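Local structure of vacuolar aminopeptidase 1 (Saccharomyces cerevisiae, 5JGF) at residues H361-P375 and K399-S411. The protein removes amino acids, preferably neutral or hydrophobic ones, from the N-terminus of peptides as a zinc-dependent dodecameric vacuolar enzyme. Residues are numbered along the deposited sequence; the frame is centred on the assembly and turned at random.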
loop_
_atom_site.group_PDB
_atom_site.type_symbol
_atom_site.label_atom_id
_atom_site.label_comp_id
_atom_site.label_asym_id
_atom_site.label_seq_id
_atom_site.Cartn_x
_atom_site.Cartn_y
_atom_site.Cartn_z
ATOM N N HIS D 361 -32.313 4.081 -24.090
ATOM C CA HIS D 361 -32.459 2.630 -24.005
ATOM C C HIS D 361 -32.869 2.132 -22.621
ATOM O O HIS D 361 -32.282 1.189 -22.088
ATOM C CB HIS D 361 -31.169 1.916 -24.423
ATOM C CG HIS D 361 -30.736 2.207 -25.827
ATOM N ND1 HIS D 361 -30.147 3.398 -26.192
ATOM C CD2 HIS D 361 -30.790 1.453 -26.951
ATOM C CE1 HIS D 361 -29.852 3.364 -27.480
ATOM N NE2 HIS D 361 -30.231 2.195 -27.964
ATOM N N PHE D 362 -33.861 2.785 -22.029
ATOM C CA PHE D 362 -34.377 2.348 -20.742
ATOM C C PHE D 362 -35.881 2.578 -20.734
ATOM O O PHE D 362 -36.382 3.503 -21.380
ATOM C CB PHE D 362 -33.696 3.079 -19.569
ATOM C CG PHE D 362 -33.864 4.574 -19.582
ATOM C CD1 PHE D 362 -35.090 5.158 -19.283
ATOM C CD2 PHE D 362 -32.780 5.400 -19.872
ATOM C CE1 PHE D 362 -35.240 6.547 -19.270
ATOM C CE2 PHE D 362 -32.916 6.792 -19.861
ATOM C CZ PHE D 362 -34.146 7.365 -19.560
ATOM N N PRO D 363 -36.625 1.708 -20.039
ATOM C CA PRO D 363 -38.081 1.806 -19.944
ATOM C C PRO D 363 -38.542 2.565 -18.702
ATOM O O PRO D 363 -37.784 2.741 -17.749
ATOM C CB PRO D 363 -38.505 0.348 -19.895
ATOM C CG PRO D 363 -37.430 -0.249 -19.022
ATOM C CD PRO D 363 -36.155 0.393 -19.559
ATOM N N VAL D 364 -39.791 3.012 -18.732
ATOM C CA VAL D 364 -40.384 3.715 -17.606
ATOM C C VAL D 364 -41.673 2.972 -17.268
ATOM O O VAL D 364 -42.134 2.134 -18.042
ATOM C CB VAL D 364 -40.670 5.193 -17.941
ATOM C CG1 VAL D 364 -39.354 5.906 -18.253
ATOM C CG2 VAL D 364 -41.626 5.300 -19.122
ATOM N N PRO D 365 -42.270 3.265 -16.106
ATOM C CA PRO D 365 -43.504 2.587 -15.700
ATOM C C PRO D 365 -44.776 2.907 -16.483
ATOM O O PRO D 365 -44.925 3.989 -17.046
ATOM C CB PRO D 365 -43.658 2.994 -14.231
ATOM C CG PRO D 365 -42.265 3.429 -13.814
ATOM C CD PRO D 365 -41.772 4.141 -15.032
ATOM N N ASN D 366 -45.680 1.933 -16.498
ATOM C CA ASN D 366 -46.999 2.058 -17.112
ATOM C C ASN D 366 -47.103 2.475 -18.574
ATOM O O ASN D 366 -48.046 3.170 -18.963
ATOM C CB ASN D 366 -47.839 2.998 -16.243
ATOM C CG ASN D 366 -47.822 2.587 -14.783
ATOM O OD1 ASN D 366 -48.061 1.427 -14.455
ATOM N ND2 ASN D 366 -47.533 3.535 -13.899
ATOM N N VAL D 367 -46.154 2.035 -19.388
ATOM C CA VAL D 367 -46.169 2.363 -20.808
ATOM C C VAL D 367 -46.410 1.119 -21.654
ATOM O O VAL D 367 -47.318 1.090 -22.484
ATOM C CB VAL D 367 -44.844 3.022 -21.235
ATOM C CG1 VAL D 367 -44.781 3.147 -22.752
ATOM C CG2 VAL D 367 -44.730 4.398 -20.587
ATOM N N GLY D 368 -45.599 0.089 -21.441
ATOM C CA GLY D 368 -45.761 -1.131 -22.209
ATOM C C GLY D 368 -44.589 -2.082 -22.079
ATOM O O GLY D 368 -43.662 -1.844 -21.304
ATOM N N ILE D 369 -44.633 -3.159 -22.855
ATOM C CA ILE D 369 -43.589 -4.175 -22.842
ATOM C C ILE D 369 -42.237 -3.561 -23.198
ATOM O O ILE D 369 -42.166 -2.573 -23.930
ATOM C CB ILE D 369 -43.931 -5.314 -23.845
ATOM C CG1 ILE D 369 -43.234 -6.612 -23.433
ATOM C CG2 ILE D 369 -43.534 -4.905 -25.267
ATOM C CD1 ILE D 369 -43.838 -7.264 -22.195
ATOM N N THR D 370 -41.165 -4.149 -22.677
ATOM C CA THR D 370 -39.825 -3.655 -22.952
ATOM C C THR D 370 -39.001 -4.695 -23.691
ATOM O O THR D 370 -38.877 -5.834 -23.254
ATOM C CB THR D 370 -39.092 -3.266 -21.648
ATOM O OG1 THR D 370 -39.797 -2.192 -21.018
ATOM C CG2 THR D 370 -37.657 -2.813 -21.948
ATOM N N LEU D 371 -38.454 -4.288 -24.829
ATOM C CA LEU D 371 -37.634 -5.165 -25.640
ATOM C C LEU D 371 -36.228 -5.167 -25.038
ATOM O O LEU D 371 -35.684 -4.105 -24.721
ATOM C CB LEU D 371 -37.608 -4.629 -27.073
ATOM C CG LEU D 371 -37.586 -5.597 -28.254
ATOM C CD1 LEU D 371 -38.616 -6.708 -28.072
ATOM C CD2 LEU D 371 -37.876 -4.798 -29.517
ATOM N N SER D 372 -35.656 -6.355 -24.855
ATOM C CA SER D 372 -34.311 -6.484 -24.293
ATOM C C SER D 372 -33.338 -6.678 -25.443
ATOM O O SER D 372 -33.416 -7.666 -26.183
ATOM C CB SER D 372 -34.234 -7.673 -23.334
ATOM O OG SER D 372 -35.071 -7.477 -22.207
ATOM N N LEU D 373 -32.417 -5.732 -25.588
ATOM C CA LEU D 373 -31.452 -5.766 -26.673
ATOM C C LEU D 373 -30.019 -5.835 -26.173
ATOM O O LEU D 373 -29.655 -5.152 -25.216
ATOM C CB LEU D 373 -31.625 -4.518 -27.540
ATOM C CG LEU D 373 -33.023 -4.285 -28.115
ATOM C CD1 LEU D 373 -33.437 -2.838 -27.892
ATOM C CD2 LEU D 373 -33.029 -4.637 -29.596
ATOM N N ASP D 374 -29.212 -6.658 -26.832
ATOM C CA ASP D 374 -27.805 -6.804 -26.475
ATOM C C ASP D 374 -27.036 -7.342 -27.669
ATOM O O ASP D 374 -27.394 -8.378 -28.231
ATOM C CB ASP D 374 -27.625 -7.763 -25.306
ATOM C CG ASP D 374 -26.201 -7.786 -24.810
ATOM O OD1 ASP D 374 -25.808 -6.821 -24.125
ATOM O OD2 ASP D 374 -25.469 -8.751 -25.117
ATOM N N PRO D 375 -25.959 -6.648 -28.068
ATOM C CA PRO D 375 -25.159 -7.084 -29.213
ATOM C C PRO D 375 -24.112 -8.159 -28.913
ATOM O O PRO D 375 -23.459 -8.661 -29.828
ATOM C CB PRO D 375 -24.529 -5.782 -29.691
ATOM C CG PRO D 375 -24.254 -5.070 -28.384
ATOM C CD PRO D 375 -25.525 -5.317 -27.592
ATOM N N LYS D 399 -47.494 -0.191 -26.892
ATOM C CA LYS D 399 -46.289 0.617 -26.944
ATOM C C LYS D 399 -45.114 -0.302 -26.606
ATOM O O LYS D 399 -45.247 -1.213 -25.787
ATOM C CB LYS D 399 -46.384 1.767 -25.938
ATOM C CG LYS D 399 -47.490 2.784 -26.246
ATOM C CD LYS D 399 -47.196 3.545 -27.538
ATOM C CE LYS D 399 -47.978 4.862 -27.640
ATOM N NZ LYS D 399 -49.358 4.711 -28.186
ATOM N N VAL D 400 -43.974 -0.070 -27.248
ATOM C CA VAL D 400 -42.781 -0.883 -27.027
ATOM C C VAL D 400 -41.628 -0.017 -26.526
ATOM O O VAL D 400 -41.344 1.036 -27.094
ATOM C CB VAL D 400 -42.343 -1.584 -28.336
ATOM C CG1 VAL D 400 -41.048 -2.361 -28.121
ATOM C CG2 VAL D 400 -43.438 -2.519 -28.806
ATOM N N GLN D 401 -40.972 -0.460 -25.458
ATOM C CA GLN D 401 -39.843 0.281 -24.903
ATOM C C GLN D 401 -38.567 -0.508 -25.145
ATOM O O GLN D 401 -38.617 -1.663 -25.565
ATOM C CB GLN D 401 -40.033 0.501 -23.403
ATOM C CG GLN D 401 -41.394 1.054 -23.028
ATOM C CD GLN D 401 -41.432 1.530 -21.595
ATOM O OE1 GLN D 401 -40.954 2.620 -21.280
ATOM N NE2 GLN D 401 -41.990 0.708 -20.714
ATOM N N TYR D 402 -37.427 0.115 -24.870
ATOM C CA TYR D 402 -36.134 -0.529 -25.076
ATOM C C TYR D 402 -35.274 -0.585 -23.825
ATOM O O TYR D 402 -35.323 0.314 -22.984
ATOM C CB TYR D 402 -35.289 0.246 -26.089
ATOM C CG TYR D 402 -35.668 0.182 -27.546
ATOM C CD1 TYR D 402 -36.648 -0.690 -28.017
ATOM C CD2 TYR D 402 -34.999 0.983 -28.469
ATOM C CE1 TYR D 402 -36.947 -0.760 -29.385
ATOM C CE2 TYR D 402 -35.283 0.923 -29.820
ATOM C CZ TYR D 402 -36.255 0.053 -30.275
ATOM O OH TYR D 402 -36.510 0.004 -31.626
ATOM N N PHE D 403 -34.484 -1.648 -23.716
ATOM C CA PHE D 403 -33.500 -1.755 -22.653
ATOM C C PHE D 403 -32.249 -2.421 -23.203
ATOM O O PHE D 403 -32.307 -3.509 -23.784
ATOM C CB PHE D 403 -33.961 -2.548 -21.428
ATOM C CG PHE D 403 -32.872 -2.680 -20.386
ATOM C CD1 PHE D 403 -31.990 -3.757 -20.408
ATOM C CD2 PHE D 403 -32.640 -1.649 -19.477
ATOM C CE1 PHE D 403 -30.884 -3.802 -19.549
ATOM C CE2 PHE D 403 -31.539 -1.683 -18.615
ATOM C CZ PHE D 403 -30.660 -2.761 -18.653
ATOM N N GLN D 404 -31.123 -1.730 -23.043
ATOM C CA GLN D 404 -29.814 -2.225 -23.450
ATOM C C GLN D 404 -28.845 -1.600 -22.453
ATOM O O GLN D 404 -29.077 -0.490 -21.982
ATOM C CB GLN D 404 -29.450 -1.795 -24.880
ATOM C CG GLN D 404 -28.070 -2.315 -25.325
ATOM C CD GLN D 404 -27.851 -2.245 -26.830
ATOM O OE1 GLN D 404 -28.735 -2.597 -27.614
ATOM N NE2 GLN D 404 -26.663 -1.807 -27.239
ATOM N N ILE D 405 -27.773 -2.310 -22.120
ATOM C CA ILE D 405 -26.798 -1.793 -21.160
ATOM C C ILE D 405 -25.852 -0.782 -21.791
ATOM O O ILE D 405 -25.682 -0.751 -23.008
ATOM C CB ILE D 405 -25.929 -2.929 -20.569
ATOM C CG1 ILE D 405 -25.113 -3.591 -21.687
ATOM C CG2 ILE D 405 -26.810 -3.956 -19.866
ATOM C CD1 ILE D 405 -23.986 -4.491 -21.185
ATOM N N LYS D 406 -25.247 0.061 -20.958
ATOM C CA LYS D 406 -24.273 1.025 -21.456
ATOM C C LYS D 406 -23.056 0.179 -21.815
ATOM O O LYS D 406 -22.877 -0.911 -21.265
ATOM C CB LYS D 406 -23.920 2.039 -20.360
ATOM C CG LYS D 406 -25.095 2.927 -19.963
ATOM C CD LYS D 406 -24.744 3.897 -18.840
ATOM C CE LYS D 406 -23.678 4.897 -19.260
ATOM N NZ LYS D 406 -23.463 5.946 -18.215
ATOM N N ASN D 407 -22.223 0.657 -22.735
ATOM C CA ASN D 407 -21.041 -0.097 -23.138
ATOM C C ASN D 407 -20.073 -0.416 -22.002
ATOM O O ASN D 407 -19.358 -1.423 -22.073
ATOM C CB ASN D 407 -20.267 0.645 -24.238
ATOM C CG ASN D 407 -21.078 0.842 -25.501
ATOM O OD1 ASN D 407 -22.144 0.249 -25.666
ATOM N ND2 ASN D 407 -20.575 1.694 -26.405
ATOM N N ASN D 408 -20.039 0.430 -20.975
ATOM C CA ASN D 408 -19.137 0.234 -19.843
ATOM C C ASN D 408 -19.860 -0.379 -18.654
ATOM O O ASN D 408 -19.391 -0.272 -17.516
ATOM C CB ASN D 408 -18.537 1.578 -19.417
ATOM C CG ASN D 408 -19.590 2.585 -19.013
ATOM O OD1 ASN D 408 -20.797 2.302 -19.030
ATOM N ND2 ASN D 408 -19.137 3.780 -18.650
ATOM N N SER D 409 -20.984 -1.041 -18.910
ATOM C CA SER D 409 -21.768 -1.660 -17.840
ATOM C C SER D 409 -21.727 -3.182 -17.925
ATOM O O SER D 409 -20.863 -3.750 -18.596
ATOM C CB SER D 409 -23.219 -1.158 -17.904
ATOM O OG SER D 409 -23.994 -1.633 -16.812
ATOM N N ARG D 410 -22.662 -3.832 -17.239
ATOM C CA ARG D 410 -22.722 -5.289 -17.203
ATOM C C ARG D 410 -24.153 -5.746 -17.453
ATOM O O ARG D 410 -25.103 -5.086 -17.036
ATOM C CB ARG D 410 -22.250 -5.774 -15.832
ATOM C CG ARG D 410 -22.341 -7.267 -15.635
ATOM C CD ARG D 410 -21.905 -7.658 -14.235
ATOM N NE ARG D 410 -22.112 -9.080 -13.991
ATOM C CZ ARG D 410 -23.299 -9.679 -14.027
ATOM N NH1 ARG D 410 -24.394 -8.976 -14.296
ATOM N NH2 ARG D 410 -23.392 -10.980 -13.798
ATOM N N SER D 411 -24.303 -6.885 -18.122
ATOM C CA SER D 411 -25.626 -7.409 -18.436
ATOM C C SER D 411 -25.967 -8.739 -17.784
ATOM O O SER D 411 -25.107 -9.605 -17.613
ATOM C CB SER D 411 -25.780 -7.571 -19.951
ATOM O OG SER D 411 -26.983 -8.253 -20.261
HETATM O O HOH W 1 -30.304 1.250 -20.035
HETATM O O HOH W 2 -37.465 2.867 -24.159
HETATM O O HOH W 3 -48.792 -0.482 -24.211
HETATM O O HOH W 4 -46.740 -3.388 -24.672
HETATM O O HOH W 5 -27.892 -5.175 -23.186
#
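L373 lays its CD1 methyl over one face of the Y402 ring, 4.0 Å from the ring centroid and offset toward the CG side, a CH-pi contact. L371 runs alongside the same tyrosine, CD2 to CE1, while the hydroxyl beyond is hydrogen-bonded to E390 of helix 383-396. The F403 ring meets CD of P363 at its edge. With CG of F403 anti to the backbone N (chi1 177°), the ring is carried out to P363, on the same side of the sheet as T370, whose CG2 packs against F403 CB.

The amide of Q401 is gripped at both ends by the loop leading into strand 369-372. Its OE1 accepts from V364 N at 2.8 Å, the donor tilted out of the carbonyl plane, and NE2 gives its two hydrogens to V364 O (3.0 Å) and G368 O (3.1 Å), both acceptors in the amide plane. Three bonds therefore fix the amide's rotation, and P363 CB lies 3.6 Å from Q401 CD. A leucine in its place would probably leave V364 N and the V364 and G368 carbonyls without these mates.

Along the strands the backbone bonds alternate as in parallel pairing: Q401 N to I369 O, L371 N to Q401 O, F403 N to L371 O, and L373 N to F403 O. Q404 N bonds longer, to H361 O at 3.3 Å; the H361 ring is held by K359 O at ND1 and by V102 N of a neighbouring subunit at NE2.

Strands 369-372 and 400-403, joined through helix 383-396, form a beta-alpha-beta unit at the edge of the mixed sheet in this M18 zinc aminopeptidase, F403 packing near H347, a probable substrate-binding residue.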